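Local coordinates for Ycf54-like protein (Synechocystis sp. PCC 6803, PDB 5M2P) that probably serves as a component of the magnesium protoporphyrin IX monomethylester cyclase, needed for protochlorophyllide formation in chlorophyll synthesis, at residues A[32-36]-A[37-41]. Residues are numbered along the deposited sequence; the frame is centred on the assembly and turned at random.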
loop_
_atom_site.group_PDB
_atom_site.type_symbol
_atom_site.label_atom_id
_atom_site.label_comp_id
_atom_site.label_asym_id
_atom_site.label_seq_id
_atom_site.Cartn_x
_atom_site.Cartn_y
_atom_site.Cartn_z
ATOM N N ARG A 32 -11.052 -6.980 -10.382
ATOM C CA ARG A 32 -11.998 -7.715 -11.199
ATOM C C ARG A 32 -11.338 -8.318 -12.445
ATOM O O ARG A 32 -11.581 -9.473 -12.777
ATOM C CB ARG A 32 -13.203 -6.827 -11.527
ATOM C CG ARG A 32 -14.031 -6.509 -10.282
ATOM C CD ARG A 32 -15.240 -5.582 -10.475
ATOM N NE ARG A 32 -16.365 -6.249 -11.135
ATOM C CZ ARG A 32 -17.190 -7.158 -10.586
ATOM N NH1 ARG A 32 -17.037 -7.606 -9.330
ATOM N NH2 ARG A 32 -18.165 -7.663 -11.333
ATOM N N ASP A 33 -10.444 -7.560 -13.086
ATOM C CA ASP A 33 -9.696 -8.051 -14.239
ATOM C C ASP A 33 -8.790 -9.218 -13.869
ATOM O O ASP A 33 -8.664 -10.192 -14.631
ATOM C CB ASP A 33 -8.858 -6.925 -14.875
ATOM C CG ASP A 33 -9.704 -5.850 -15.578
ATOM O OD1 ASP A 33 -10.917 -6.051 -15.818
ATOM O OD2 ASP A 33 -9.149 -4.775 -15.914
ATOM N N TYR A 34 -8.132 -9.116 -12.705
ATOM C CA TYR A 34 -7.295 -10.217 -12.254
ATOM C C TYR A 34 -8.129 -11.495 -12.126
ATOM O O TYR A 34 -7.691 -12.576 -12.537
ATOM C CB TYR A 34 -6.632 -9.906 -10.926
ATOM C CG TYR A 34 -5.283 -9.215 -10.976
ATOM C CD1 TYR A 34 -5.036 -8.114 -11.786
ATOM C CD2 TYR A 34 -4.257 -9.668 -10.156
ATOM C CE1 TYR A 34 -3.788 -7.472 -11.735
ATOM C CE2 TYR A 34 -3.020 -9.047 -10.100
ATOM C CZ TYR A 34 -2.786 -7.962 -10.904
ATOM O OH TYR A 34 -1.570 -7.329 -10.830
ATOM N N GLY A 35 -9.321 -11.371 -11.513
ATOM C CA GLY A 35 -10.181 -12.526 -11.336
ATOM C C GLY A 35 -10.557 -13.136 -12.686
ATOM O O GLY A 35 -10.486 -14.350 -12.878
ATOM N N GLU A 36 -10.926 -12.280 -13.623
ATOM C CA GLU A 36 -11.299 -12.726 -14.950
ATOM C C GLU A 36 -10.162 -13.475 -15.675
ATOM O O GLU A 36 -10.423 -14.418 -16.418
ATOM C CB GLU A 36 -11.796 -11.545 -15.768
ATOM C CG GLU A 36 -12.455 -11.947 -17.070
ATOM C CD GLU A 36 -13.438 -10.918 -17.596
ATOM O OE1 GLU A 36 -13.541 -9.801 -17.028
ATOM O OE2 GLU A 36 -14.100 -11.230 -18.613
ATOM N N LYS A 37 -8.918 -13.082 -15.407
ATOM C CA LYS A 37 -7.723 -13.665 -16.014
ATOM C C LYS A 37 -7.099 -14.785 -15.170
ATOM O O LYS A 37 -6.077 -15.366 -15.546
ATOM C CB LYS A 37 -6.680 -12.548 -16.262
ATOM C CG LYS A 37 -7.110 -11.573 -17.346
ATOM C CD LYS A 37 -6.301 -10.280 -17.336
ATOM C CE LYS A 37 -6.945 -9.251 -18.265
ATOM N NZ LYS A 37 -6.114 -8.037 -18.493
ATOM N N ASN A 38 -7.707 -15.093 -14.023
ATOM C CA ASN A 38 -7.144 -16.079 -13.091
ATOM C C ASN A 38 -5.710 -15.723 -12.708
ATOM O O ASN A 38 -4.821 -16.571 -12.696
ATOM C CB ASN A 38 -7.219 -17.505 -13.679
ATOM C CG ASN A 38 -6.795 -18.586 -12.692
ATOM O OD1 ASN A 38 -6.857 -18.415 -11.472
ATOM N ND2 ASN A 38 -6.337 -19.713 -13.226
ATOM N N LYS A 39 -5.520 -14.459 -12.361
ATOM C CA LYS A 39 -4.228 -13.944 -11.890
ATOM C C LYS A 39 -4.318 -13.704 -10.390
ATOM O O LYS A 39 -5.267 -13.082 -9.922
ATOM C CB LYS A 39 -3.901 -12.631 -12.617
ATOM C CG LYS A 39 -2.520 -12.080 -12.317
ATOM C CD LYS A 39 -2.205 -10.825 -13.131
ATOM C CE LYS A 39 -0.864 -10.217 -12.713
ATOM N NZ LYS A 39 -0.464 -9.030 -13.521
ATOM N N GLU A 40 -3.360 -14.221 -9.636
ATOM C CA GLU A 40 -3.341 -14.023 -8.181
ATOM C C GLU A 40 -3.204 -12.552 -7.862
ATOM O O GLU A 40 -2.337 -11.872 -8.419
ATOM C CB GLU A 40 -2.176 -14.798 -7.541
ATOM C CG GLU A 40 -2.076 -14.730 -6.017
ATOM C CD GLU A 40 -0.888 -15.517 -5.475
ATOM O OE1 GLU A 40 -0.665 -16.654 -5.941
ATOM O OE2 GLU A 40 -0.168 -15.009 -4.585
ATOM N N ILE A 41 -4.066 -12.062 -6.983
ATOM C CA ILE A 41 -4.031 -10.679 -6.559
ATOM C C ILE A 41 -2.685 -10.454 -5.866
ATOM O O ILE A 41 -2.285 -11.224 -4.997
ATOM C CB ILE A 41 -5.175 -10.381 -5.562
ATOM C CG1 ILE A 41 -6.542 -10.438 -6.253
ATOM C CG2 ILE A 41 -4.964 -9.026 -4.906
ATOM C CD1 ILE A 41 -6.841 -9.320 -7.211
HETATM O O HOH W 1 1.212 -8.011 -11.296
#
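Y34 and K39 meet in a local contact at the C-terminal end of helix 21-36, where the chain turns back over the last helical turn on its way to strand 43-47. K39 N donates a nearly linear hydrogen bond to Y34 O (N to O 2.9 Å, 178° at the hydrogen), while N38 N donates a second hydrogen bond to G35 O at 3.1 Å. N38 takes positive phi (55°), a conformation that asparagine tolerates better than most residues with a side chain. K37 N still makes a helical bond to D33 O.

The aliphatic part of K39 then lies over one face of the Y34 ring, with CD 3.6 Å from the ring centroid. With CG anti to the backbone N (chi1 -174°) and the rest extended, the lysine chain crosses the face and brings its ammonium to the phenol. There K39 NZ makes a weak 3.4 Å bond to Y34 OH, and a water bridges the two. The hydroxyl's stronger partner is the carboxylate of D42, just beyond the loop segment, and F43 packs edge-to-face with the ring. E40 O sits at the ring edge, and I41 CD1 touches Y34 CB at 3.8 Å. With an alanine here in place of the tyrosine, the K39 chain would probably lose the ring face it lies on and D42 its hydroxyl partner. Such paired backbone bonds around a positive-phi residue define the Schellman motif, a common helix C-cap.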